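Local coordinates for protein endoribonuclease (Porcine reproductive and respiratory syndrome virus, PDB 5DA1) that probably cleaves viral RNA as the EndoU-type nsp11 part of the replicase polyprotein and antagonises beta interferon, both activities depending on dimerization, at residues Thr105-Glu109 / Val110-Glu114; Asp185-Ala188 / Tyr189-Glu193; Lys200-Leu203 / Asp204-Glu207. All coordinates share one frame; numbering follows the deposited sequence.

Contact 1. Residues Thr105-Glu109 / Val110-Glu114; sequences TGRIE and VDCRE
Arg107 reaches forward from a single helical turn to the chain that leaves it, ending at the carbonyl of Glu114. Its CB and CG lie against Cys112 O, with CB at 3.2 Å from that oxygen. CD runs past two carbonyl oxygens, 3.5 Å from Cys112 O and 3.4 Å from Glu114 O. A bend at chi3 (-79°) then turns NE back over its own segment, where it donates to Thr105 OG1 (3.1 Å), somewhat tilted from the guanidinium plane. At the tip, NH1 gives a hydrogen bond to Glu114 O (2.6 Å), which sits in that plane at the edge of the group.

Beneath the side chain the backbone forms a Schellman motif. Cys112 N donates to a lone pair of Arg107 O (3.1 Å), Asp111 has positive phi, and Asp111 N makes a weak bond to Ile108 O (3.5 Å). A water bridges Ile108 O and Asp111 OD1.

Glu120 of helix 118-126 forms a salt bridge with Arg107 NH1, while Asp180 O accepts from Arg107 NH2. On the other flank Glu109 pairs with Lys8 of helix 7-12, and Val110 touches Val75 of strand 74-76.

Contact 2. Residues Asp185-Ala188 / Tyr189-Glu193; sequences DLEA and YLHPE
Tyr189 folds back along the residues that precede it, presenting the edge of its ring to the backbone of Asp185 and Leu186. Its CG is anti to the carbonyl carbon (chi1 -56°), a setting that carries the ring toward the earlier residues. There CD2 lies 3.3 Å from Leu186 O, near the ring plane, and CE2 is 4.1 Å from Asp185 O. Ala188 CB sits over one face, 4.2 Å from CD2 of Tyr189 and offset toward the rim. A backbone bond from Tyr189 N to Leu186 O is doubtful, because the position of this nitrogen is less certain in the model.

Leu190 supplies the firmer backbone link. Its N donates almost straight to Glu187 O (3.0 Å, 177°), arriving from above the carbonyl plane and not on a lone pair. This is an i+3 to i bond, as in a 3-10 turn, and it follows directly on the 3-10 segment 185-186. The branch point Leu190 CG meanwhile packs 3.4 Å from Leu186 O, the same oxygen that the Tyr189 ring edge approaches.

His191 comes next, with CD2 3.5 Å from Glu187 O. The side chains of Glu187 and His191 run side by side in the same direction, the carboxylate and ring planes 24° apart. Their polar ends do not meet, with Glu187 OE2 5.4 Å from His191 NE2. Leu190 CB stands over the centre of one imidazole face.

Pro192 and Glu193 lead away, and both their carbonyls accept from Lys214, just past strand 206-213. The whole turn belongs to the connection from strand 171-178 to strand 197-203: Tyr189 meets Trp199 of the latter edge-to-face, and Leu190 touches Leu127 between helices 118-126 and 128-131.

Contact 3. Residues Lys200-Leu203 / Asp204-Glu207; sequences KVML and DFKE
Leu203 and Lys206 exchange two backbone hydrogen bonds across a tight beta hairpin whose two-residue loop, Asp204 and Phe205, makes a type I' turn. Lys206 N donates to Leu203 O (2.8 Å) from above the carbonyl plane. The return bond, Leu203 N to Lys206 O (3.0 Å), is nearly straight at 172°. Asp204 and Phe205 both have positive phi and psi, the left-handed backbone conformation that defines this turn and suits the twist of a short hairpin. The loop is held from outside as well: Asp204 OD2 accepts from Ser104 and Ser159, and Phe205 N donates to Thr101 OG1.

A weaker polar link closes the far end. Lys200 NZ forms a long salt bridge with Glu207 OE1 (3.5 Å), the two side chains crossing at a slant, so that the aliphatic part of the lysine also takes part: its CD is 3.7 Å from Glu207 OE2.

Between these ends, Met202 and Glu207 form an antiparallel non-hydrogen-bonded pair, their side chains on the same face of the sheet, whereas those of Leu203 and Lys206 are on the other. Met202 CA directs its hydrogen at Lys206 O. Two successive bends, chi2 -77° and chi3 -57°, curl the methionine across the neighbouring strand instead of letting it extend. Its sulphur thereby rests against the glutamate, Met202 SD lying 4.1 Å from Glu207 CB. Beyond the sulphur, the terminal methyl turns to the base of the phenylalanine, Met202 CE standing 4.2 Å from Phe205 CB and oblique to the ring.

All three contacts lie near His144, a predicted active-site residue. In contact 2 the side chain of Leu186 is about 8 Å from that of His144. In contact 1 the side chain of Ile108 is about 10 Å from that of His144, and in contact 3 the side chain of Leu203 is about 11 Å from that of His144. Contacts 2 and 3 touch directly, Tyr189 OH packing 3.8 Å from Val201 CG1, so the turn rests on the hairpin's first strand. Contact 1 stands apart, its nearest atoms about 7 Å from contact 2 and about 6 Å from contact 3. Lys8 of helix 7-12 bridges part of the gap, meeting both Glu109 and Asp204.

Contact 1. Residues Thr105-Glu109 / Val110-Glu114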
ATOM      1  N   THR A 105      -9.689 -14.647   2.999  1.00 40.76           N
ATOM      2  CA  THR A 105      -9.152 -15.546   4.014  1.00 40.37           C
ATOM      3  C   THR A 105      -8.674 -14.862   5.285  1.00 40.92           C
ATOM      4  O   THR A 105      -8.313 -15.545   6.256  1.00 41.26           O
ATOM      5  CB  THR A 105      -7.952 -16.313   3.435  1.00 40.58           C
ATOM      6  OG1 THR A 105      -6.936 -15.379   2.987  1.00 39.76           O
ATOM      7  CG2 THR A 105      -8.405 -17.182   2.288  1.00 38.18           C
ATOM      8  N   GLY A 106      -8.632 -13.533   5.282  1.00 40.98           N
ATOM      9  CA  GLY A 106      -8.219 -12.770   6.464  1.00 41.19           C
ATOM     10  C   GLY A 106      -6.768 -12.308   6.382  1.00 41.87           C
ATOM     11  O   GLY A 106      -6.317 -11.508   7.212  1.00 42.88           O
ATOM     12  N   ARG A 107      -6.036 -12.800   5.386  1.00 41.08           N
ATOM     13  CA  ARG A 107      -4.604 -12.545   5.281  1.00 40.88           C
ATOM     14  C   ARG A 107      -4.285 -11.086   5.124  1.00 41.32           C
ATOM     15  O   ARG A 107      -3.259 -10.595   5.645  1.00 42.57           O
ATOM     16  CB  ARG A 107      -3.979 -13.355   4.135  1.00 40.76           C
ATOM     17  CG  ARG A 107      -3.858 -14.840   4.517  1.00 39.89           C
ATOM     18  CD  ARG A 107      -3.130 -15.711   3.528  1.00 38.23           C
ATOM     19  NE  ARG A 107      -3.999 -16.048   2.425  1.00 40.13           N
ATOM     20  CZ  ARG A 107      -3.681 -16.895   1.453  1.00 40.40           C
ATOM     21  NH1 ARG A 107      -2.501 -17.504   1.481  1.00 42.21           N
ATOM     22  NH2 ARG A 107      -4.541 -17.118   0.456  1.00 37.35           N
ATOM     23  N   ILE A 108      -5.150 -10.373   4.425  1.00 40.48           N
ATOM     24  CA  ILE A 108      -4.887  -8.981   4.207  1.00 40.22           C
ATOM     25  C   ILE A 108      -5.075  -8.220   5.493  1.00 40.79           C
ATOM     26  O   ILE A 108      -4.297  -7.325   5.794  1.00 41.46           O
ATOM     27  CB  ILE A 108      -5.715  -8.416   3.042  1.00 40.25           C
ATOM     28  CG1 ILE A 108      -5.089  -8.841   1.708  1.00 38.40           C
ATOM     29  CG2 ILE A 108      -5.855  -6.904   3.127  1.00 39.16           C
ATOM     30  CD1 ILE A 108      -5.891  -8.410   0.534  1.00 35.68           C
ATOM     31  N   GLU A 109      -6.075  -8.593   6.276  1.00 41.58           N
ATOM     32  CA  GLU A 109      -6.317  -7.893   7.541  1.00 42.70           C
ATOM     33  C   GLU A 109      -5.194  -8.104   8.568  1.00 43.90           C
ATOM     34  O   GLU A 109      -4.866  -7.208   9.325  1.00 44.92           O
ATOM     35  CB  GLU A 109      -7.666  -8.275   8.132  1.00 42.40           C
ATOM     36  CG  GLU A 109      -8.866  -7.588   7.475  1.00 42.21           C
ATOM     37  CD  GLU A 109      -9.304  -8.219   6.160  1.00 44.86           C
ATOM     38  OE1 GLU A 109      -8.679  -9.210   5.682  1.00 43.65           O
ATOM     39  OE2 GLU A 109     -10.307  -7.717   5.602  1.00 46.97           O
ATOM     40  N   VAL A 110      -4.579  -9.276   8.555  1.00 44.92           N
ATOM     41  CA  VAL A 110      -3.626  -9.691   9.571  1.00 45.31           C
ATOM     42  C   VAL A 110      -2.186  -9.576   9.048  1.00 45.78           C
ATOM     43  O   VAL A 110      -1.211  -9.899   9.755  1.00 46.13           O
ATOM     44  CB  VAL A 110      -3.986 -11.140  10.014  1.00 45.59           C
ATOM     45  CG1 VAL A 110      -2.781 -12.099   9.958  1.00 46.71           C
ATOM     46  CG2 VAL A 110      -4.631 -11.128  11.368  1.00 45.19           C
ATOM     47  N   ASP A 111      -2.062  -9.118   7.801  1.00 45.85           N
ATOM     48  CA  ASP A 111      -0.761  -8.993   7.103  1.00 45.49           C
ATOM     49  C   ASP A 111       0.107 -10.265   7.060  1.00 45.42           C
ATOM     50  O   ASP A 111       1.313 -10.225   7.284  1.00 45.91           O
ATOM     51  CB  ASP A 111       0.046  -7.798   7.611  1.00 44.70           C
ATOM     52  CG  ASP A 111       0.978  -7.234   6.550  1.00 45.30           C
ATOM     53  OD1 ASP A 111       0.662  -7.298   5.341  1.00 48.14           O
ATOM     54  OD2 ASP A 111       2.044  -6.717   6.911  1.00 45.39           O
ATOM     55  N   CYS A 112      -0.523 -11.389   6.747  1.00 45.19           N
ATOM     56  CA  CYS A 112       0.168 -12.642   6.632  1.00 44.59           C
ATOM     57  C   CYS A 112       0.220 -12.975   5.162  1.00 44.84           C
ATOM     58  O   CYS A 112      -0.778 -13.336   4.552  1.00 44.48           O
ATOM     59  CB  CYS A 112      -0.610 -13.694   7.397  1.00 44.98           C
ATOM     60  SG  CYS A 112      -0.203 -15.398   7.017  1.00 45.14           S
ATOM     61  N   ARG A 113       1.399 -12.832   4.584  1.00 45.19           N
ATOM     62  CA  ARG A 113       1.582 -12.986   3.143  1.00 45.31           C
ATOM     63  C   ARG A 113       2.166 -14.374   2.781  1.00 46.54           C
ATOM     64  O   ARG A 113       3.165 -14.493   2.067  1.00 46.55           O
ATOM     65  CB  ARG A 113       2.442 -11.831   2.614  1.00 44.30           C
ATOM     66  CG  ARG A 113       1.953 -10.446   3.038  1.00 41.88           C
ATOM     67  CD  ARG A 113       2.670  -9.304   2.309  1.00 40.26           C
ATOM     68  NE  ARG A 113       2.151  -8.006   2.726  1.00 38.28           N
ATOM     69  CZ  ARG A 113       2.371  -6.840   2.111  1.00 37.76           C
ATOM     70  NH1 ARG A 113       3.117  -6.764   0.991  1.00 33.42           N
ATOM     71  NH2 ARG A 113       1.818  -5.729   2.626  1.00 36.44           N
ATOM     72  N   GLU A 114       1.505 -15.419   3.266  1.00 47.75           N
ATOM     73  CA  GLU A 114       1.992 -16.782   3.131  1.00 49.28           C
ATOM     74  C   GLU A 114       0.931 -17.706   2.643  1.00 48.98           C
ATOM     75  O   GLU A 114      -0.255 -17.427   2.779  1.00 49.04           O
ATOM     76  CB  GLU A 114       2.377 -17.286   4.483  1.00 50.33           C
ATOM     77  CG  GLU A 114       3.391 -16.429   5.151  1.00 55.36           C
ATOM     78  CD  GLU A 114       4.070 -17.233   6.169  1.00 63.35           C
ATOM     79  OE1 GLU A 114       3.336 -17.855   6.999  1.00 67.43           O
ATOM     80  OE2 GLU A 114       5.318 -17.291   6.101  1.00 66.33           O
TER
HETATM   81  O   HOH W   1      -2.033  -6.367   4.484  1.00 30.00           O

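Contact 2. Residues Asp185-Ala188 / Tyr189-Glu193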
ATOM      1  N   ASP A 185      -9.650 -22.341  -4.781  1.00 56.64           N
ATOM      2  CA  ASP A 185     -11.072 -22.050  -4.996  1.00 58.52           C
ATOM      3  C   ASP A 185     -11.319 -21.466  -6.366  1.00 59.52           C
ATOM      4  O   ASP A 185     -12.471 -21.305  -6.764  1.00 59.73           O
ATOM      5  CB  ASP A 185     -11.626 -21.101  -3.937  1.00 58.93           C
ATOM      6  CG  ASP A 185     -11.736 -21.746  -2.551  1.00 61.26           C
ATOM      7  OD1 ASP A 185     -11.387 -22.950  -2.412  1.00 65.02           O
ATOM      8  OD2 ASP A 185     -12.174 -21.043  -1.599  1.00 61.41           O
ATOM      9  N   LEU A 186     -10.234 -21.142  -7.076  1.00 60.84           N
ATOM     10  CA  LEU A 186     -10.311 -20.518  -8.396  1.00 62.21           C
ATOM     11  C   LEU A 186     -10.014 -21.484  -9.537  1.00 63.92           C
ATOM     12  O   LEU A 186     -10.143 -21.110 -10.711  1.00 64.09           O
ATOM     13  CB  LEU A 186      -9.345 -19.335  -8.493  1.00 61.57           C
ATOM     14  CG  LEU A 186      -9.484 -18.217  -7.472  1.00 60.20           C
ATOM     15  CD1 LEU A 186      -8.319 -17.242  -7.597  1.00 59.70           C
ATOM     16  CD2 LEU A 186     -10.821 -17.515  -7.629  1.00 58.23           C
ATOM     17  N   GLU A 187      -9.634 -22.717  -9.196  1.00 65.78           N
ATOM     18  CA  GLU A 187      -9.198 -23.687 -10.202  1.00 67.76           C
ATOM     19  C   GLU A 187     -10.230 -23.894 -11.282  1.00 68.23           C
ATOM     20  O   GLU A 187      -9.906 -23.892 -12.461  1.00 68.50           O
ATOM     21  CB  GLU A 187      -8.866 -25.018  -9.570  1.00 68.19           C
ATOM     22  CG  GLU A 187      -7.509 -25.542  -9.999  1.00 70.20           C
ATOM     23  CD  GLU A 187      -6.726 -26.080  -8.800  1.00 73.10           C
ATOM     24  OE1 GLU A 187      -7.311 -26.835  -7.967  1.00 72.39           O
ATOM     25  OE2 GLU A 187      -5.528 -25.726  -8.688  1.00 74.70           O
ATOM     26  N   ALA A 188     -11.476 -24.042 -10.867  1.00 69.14           N
ATOM     27  CA  ALA A 188     -12.606 -24.094 -11.791  1.00 70.03           C
ATOM     28  C   ALA A 188     -12.485 -23.128 -12.973  1.00 70.67           C
ATOM     29  O   ALA A 188     -13.013 -23.410 -14.045  1.00 71.32           O
ATOM     30  CB  ALA A 188     -13.934 -23.839 -11.024  1.00 70.04           C
ATOM     31  N   TYR A 189     -11.794 -22.001 -12.780  1.00 71.12           N
ATOM     32  CA  TYR A 189     -11.794 -20.910 -13.759  1.00 71.36           C
ATOM     33  C   TYR A 189     -10.513 -20.767 -14.586  1.00 72.11           C
ATOM     34  O   TYR A 189     -10.424 -19.924 -15.484  1.00 71.85           O
ATOM     35  CB  TYR A 189     -12.006 -19.599 -13.037  1.00 71.01           C
ATOM     36  CG  TYR A 189     -13.236 -19.511 -12.187  1.00 70.70           C
ATOM     37  CD1 TYR A 189     -14.475 -19.161 -12.753  1.00 69.38           C
ATOM     38  CD2 TYR A 189     -13.173 -19.726 -10.806  1.00 69.60           C
ATOM     39  CE1 TYR A 189     -15.627 -19.035 -11.973  1.00 67.35           C
ATOM     40  CE2 TYR A 189     -14.333 -19.604 -10.010  1.00 69.09           C
ATOM     41  CZ  TYR A 189     -15.554 -19.254 -10.605  1.00 67.67           C
ATOM     42  OH  TYR A 189     -16.700 -19.135  -9.841  1.00 65.99           O
ATOM     43  N   LEU A 190      -9.511 -21.571 -14.281  1.00 73.27           N
ATOM     44  CA  LEU A 190      -8.189 -21.295 -14.807  1.00 74.98           C
ATOM     45  C   LEU A 190      -7.891 -22.044 -16.096  1.00 76.65           C
ATOM     46  O   LEU A 190      -6.828 -21.866 -16.700  1.00 76.89           O
ATOM     47  CB  LEU A 190      -7.124 -21.554 -13.727  1.00 74.61           C
ATOM     48  CG  LEU A 190      -7.251 -20.690 -12.446  1.00 73.67           C
ATOM     49  CD1 LEU A 190      -6.053 -20.836 -11.564  1.00 70.50           C
ATOM     50  CD2 LEU A 190      -7.507 -19.204 -12.736  1.00 71.85           C
ATOM     51  N   HIS A 191      -8.850 -22.853 -16.539  1.00 78.55           N
ATOM     52  CA  HIS A 191      -8.615 -23.780 -17.635  1.00 80.13           C
ATOM     53  C   HIS A 191      -9.798 -23.805 -18.573  1.00 80.83           C
ATOM     54  O   HIS A 191     -10.629 -24.721 -18.514  1.00 80.95           O
ATOM     55  CB  HIS A 191      -8.324 -25.164 -17.071  1.00 80.44           C
ATOM     56  CG  HIS A 191      -7.383 -25.135 -15.914  1.00 82.52           C
ATOM     57  ND1 HIS A 191      -6.066 -24.744 -16.043  1.00 84.63           N
ATOM     58  CD2 HIS A 191      -7.574 -25.394 -14.597  1.00 85.37           C
ATOM     59  CE1 HIS A 191      -5.477 -24.784 -14.858  1.00 86.45           C
ATOM     60  NE2 HIS A 191      -6.370 -25.176 -13.963  1.00 87.97           N
ATOM     61  N   PRO A 192      -9.902 -22.768 -19.419  1.00 81.59           N
ATOM     62  CA  PRO A 192     -10.894 -22.706 -20.502  1.00 82.18           C
ATOM     63  C   PRO A 192     -10.275 -23.065 -21.859  1.00 82.44           C
ATOM     64  O   PRO A 192      -9.038 -23.191 -21.975  1.00 82.48           O
ATOM     65  CB  PRO A 192     -11.316 -21.235 -20.497  1.00 82.08           C
ATOM     66  CG  PRO A 192     -10.056 -20.499 -20.057  1.00 81.77           C
ATOM     67  CD  PRO A 192      -9.192 -21.481 -19.264  1.00 81.57           C
ATOM     68  N   GLU A 193     -11.132 -23.222 -22.869  1.00 82.45           N
ATOM     69  CA  GLU A 193     -10.672 -23.541 -24.222  1.00 82.33           C
ATOM     70  C   GLU A 193     -10.305 -22.264 -25.013  1.00 81.04           C
ATOM     71  O   GLU A 193      -9.239 -22.216 -25.636  1.00 80.71           O
ATOM     72  CB  GLU A 193     -11.676 -24.485 -24.954  1.00 83.03           C
ATOM     73  CG  GLU A 193     -11.876 -24.287 -26.509  1.00 85.63           C
ATOM     74  CD  GLU A 193     -10.655 -24.658 -27.424  1.00 88.83           C
ATOM     75  OE1 GLU A 193      -9.559 -25.053 -26.930  1.00 89.12           O
ATOM     76  OE2 GLU A 193     -10.812 -24.542 -28.670  1.00 89.55           O
TER

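Contact 3. Residues Lys200-Leu203 / Asp204-Glu207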
ATOM      1  N   LYS A 200     -18.170 -14.167 -14.157  1.00 59.83           N
ATOM      2  CA  LYS A 200     -18.792 -13.467 -13.074  1.00 58.65           C
ATOM      3  C   LYS A 200     -18.615 -14.346 -11.859  1.00 57.28           C
ATOM      4  O   LYS A 200     -18.855 -15.544 -11.917  1.00 57.04           O
ATOM      5  CB  LYS A 200     -20.249 -13.184 -13.390  1.00 59.15           C
ATOM      6  CG  LYS A 200     -20.352 -12.121 -14.461  1.00 61.27           C
ATOM      7  CD  LYS A 200     -21.749 -11.588 -14.557  1.00 65.57           C
ATOM      8  CE  LYS A 200     -21.722 -10.094 -14.908  1.00 67.81           C
ATOM      9  NZ  LYS A 200     -23.073  -9.455 -14.677  1.00 68.40           N
ATOM     10  N   VAL A 201     -18.119 -13.750 -10.779  1.00 55.79           N
ATOM     11  CA  VAL A 201     -17.814 -14.474  -9.552  1.00 54.29           C
ATOM     12  C   VAL A 201     -18.329 -13.684  -8.358  1.00 53.73           C
ATOM     13  O   VAL A 201     -18.300 -12.462  -8.347  1.00 53.61           O
ATOM     14  CB  VAL A 201     -16.303 -14.709  -9.368  1.00 53.99           C
ATOM     15  CG1 VAL A 201     -16.062 -15.690  -8.269  1.00 53.54           C
ATOM     16  CG2 VAL A 201     -15.676 -15.228 -10.634  1.00 53.76           C
ATOM     17  N   MET A 202     -18.828 -14.409  -7.367  1.00 53.13           N
ATOM     18  CA  MET A 202     -19.217 -13.829  -6.114  1.00 52.59           C
ATOM     19  C   MET A 202     -18.066 -14.045  -5.153  1.00 51.35           C
ATOM     20  O   MET A 202     -17.681 -15.189  -4.889  1.00 50.85           O
ATOM     21  CB  MET A 202     -20.485 -14.492  -5.587  1.00 52.91           C
ATOM     22  CG  MET A 202     -21.737 -14.107  -6.352  1.00 55.68           C
ATOM     23  SD  MET A 202     -22.355 -12.457  -5.905  1.00 60.88           S
ATOM     24  CE  MET A 202     -22.589 -12.654  -4.162  1.00 61.72           C
ATOM     25  N   LEU A 203     -17.512 -12.933  -4.658  1.00 49.98           N
ATOM     26  CA  LEU A 203     -16.454 -12.959  -3.635  1.00 48.28           C
ATOM     27  C   LEU A 203     -16.886 -12.090  -2.442  1.00 47.63           C
ATOM     28  O   LEU A 203     -17.208 -10.918  -2.620  1.00 46.85           O
ATOM     29  CB  LEU A 203     -15.114 -12.491  -4.232  1.00 47.36           C
ATOM     30  CG  LEU A 203     -13.999 -12.163  -3.245  1.00 45.62           C
ATOM     31  CD1 LEU A 203     -13.241 -13.379  -2.830  1.00 43.26           C
ATOM     32  CD2 LEU A 203     -13.069 -11.107  -3.801  1.00 42.82           C
ATOM     33  N   ASP A 204     -16.906 -12.685  -1.244  1.00 46.94           N
ATOM     34  CA  ASP A 204     -17.366 -12.014  -0.030  1.00 46.50           C
ATOM     35  C   ASP A 204     -18.732 -11.424  -0.262  1.00 46.79           C
ATOM     36  O   ASP A 204     -19.044 -10.342   0.225  1.00 46.35           O
ATOM     37  CB  ASP A 204     -16.421 -10.885   0.368  1.00 46.55           C
ATOM     38  CG  ASP A 204     -15.056 -11.375   0.786  1.00 46.28           C
ATOM     39  OD1 ASP A 204     -14.920 -12.547   1.212  1.00 46.32           O
ATOM     40  OD2 ASP A 204     -14.111 -10.560   0.697  1.00 45.60           O
ATOM     41  N   PHE A 205     -19.522 -12.135  -1.058  1.00 47.74           N
ATOM     42  CA  PHE A 205     -20.867 -11.729  -1.458  1.00 48.28           C
ATOM     43  C   PHE A 205     -20.948 -10.525  -2.377  1.00 48.99           C
ATOM     44  O   PHE A 205     -22.029  -9.989  -2.583  1.00 49.02           O
ATOM     45  CB  PHE A 205     -21.771 -11.501  -0.245  1.00 48.37           C
ATOM     46  CG  PHE A 205     -22.039 -12.730   0.558  1.00 47.04           C
ATOM     47  CD1 PHE A 205     -22.883 -13.720   0.071  1.00 47.14           C
ATOM     48  CD2 PHE A 205     -21.471 -12.875   1.816  1.00 46.51           C
ATOM     49  CE1 PHE A 205     -23.147 -14.857   0.826  1.00 48.68           C
ATOM     50  CE2 PHE A 205     -21.713 -14.001   2.592  1.00 47.43           C
ATOM     51  CZ  PHE A 205     -22.558 -14.997   2.105  1.00 48.95           C
ATOM     52  N   LYS A 206     -19.829 -10.098  -2.943  1.00 50.12           N
ATOM     53  CA  LYS A 206     -19.869  -9.004  -3.901  1.00 51.59           C
ATOM     54  C   LYS A 206     -19.606  -9.523  -5.321  1.00 52.16           C
ATOM     55  O   LYS A 206     -18.715 -10.347  -5.554  1.00 51.64           O
ATOM     56  CB  LYS A 206     -18.870  -7.927  -3.505  1.00 51.90           C
ATOM     57  CG  LYS A 206     -18.838  -6.671  -4.397  1.00 53.70           C
ATOM     58  CD  LYS A 206     -17.443  -5.995  -4.282  1.00 56.06           C
ATOM     59  CE  LYS A 206     -17.508  -4.467  -4.330  1.00 56.83           C
ATOM     60  NZ  LYS A 206     -17.936  -3.884  -3.023  1.00 58.90           N
ATOM     61  N   GLU A 207     -20.414  -9.058  -6.263  1.00 53.31           N
ATOM     62  CA  GLU A 207     -20.249  -9.499  -7.641  1.00 54.47           C
ATOM     63  C   GLU A 207     -19.079  -8.828  -8.354  1.00 54.33           C
ATOM     64  O   GLU A 207     -19.033  -7.598  -8.583  1.00 54.81           O
ATOM     65  CB  GLU A 207     -21.522  -9.367  -8.462  1.00 54.68           C
ATOM     66  CG  GLU A 207     -21.476 -10.356  -9.611  1.00 58.96           C
ATOM     67  CD  GLU A 207     -22.350  -9.982 -10.798  1.00 64.85           C
ATOM     68  OE1 GLU A 207     -22.204  -8.867 -11.370  1.00 64.27           O
ATOM     69  OE2 GLU A 207     -23.176 -10.843 -11.175  1.00 67.78           O
TER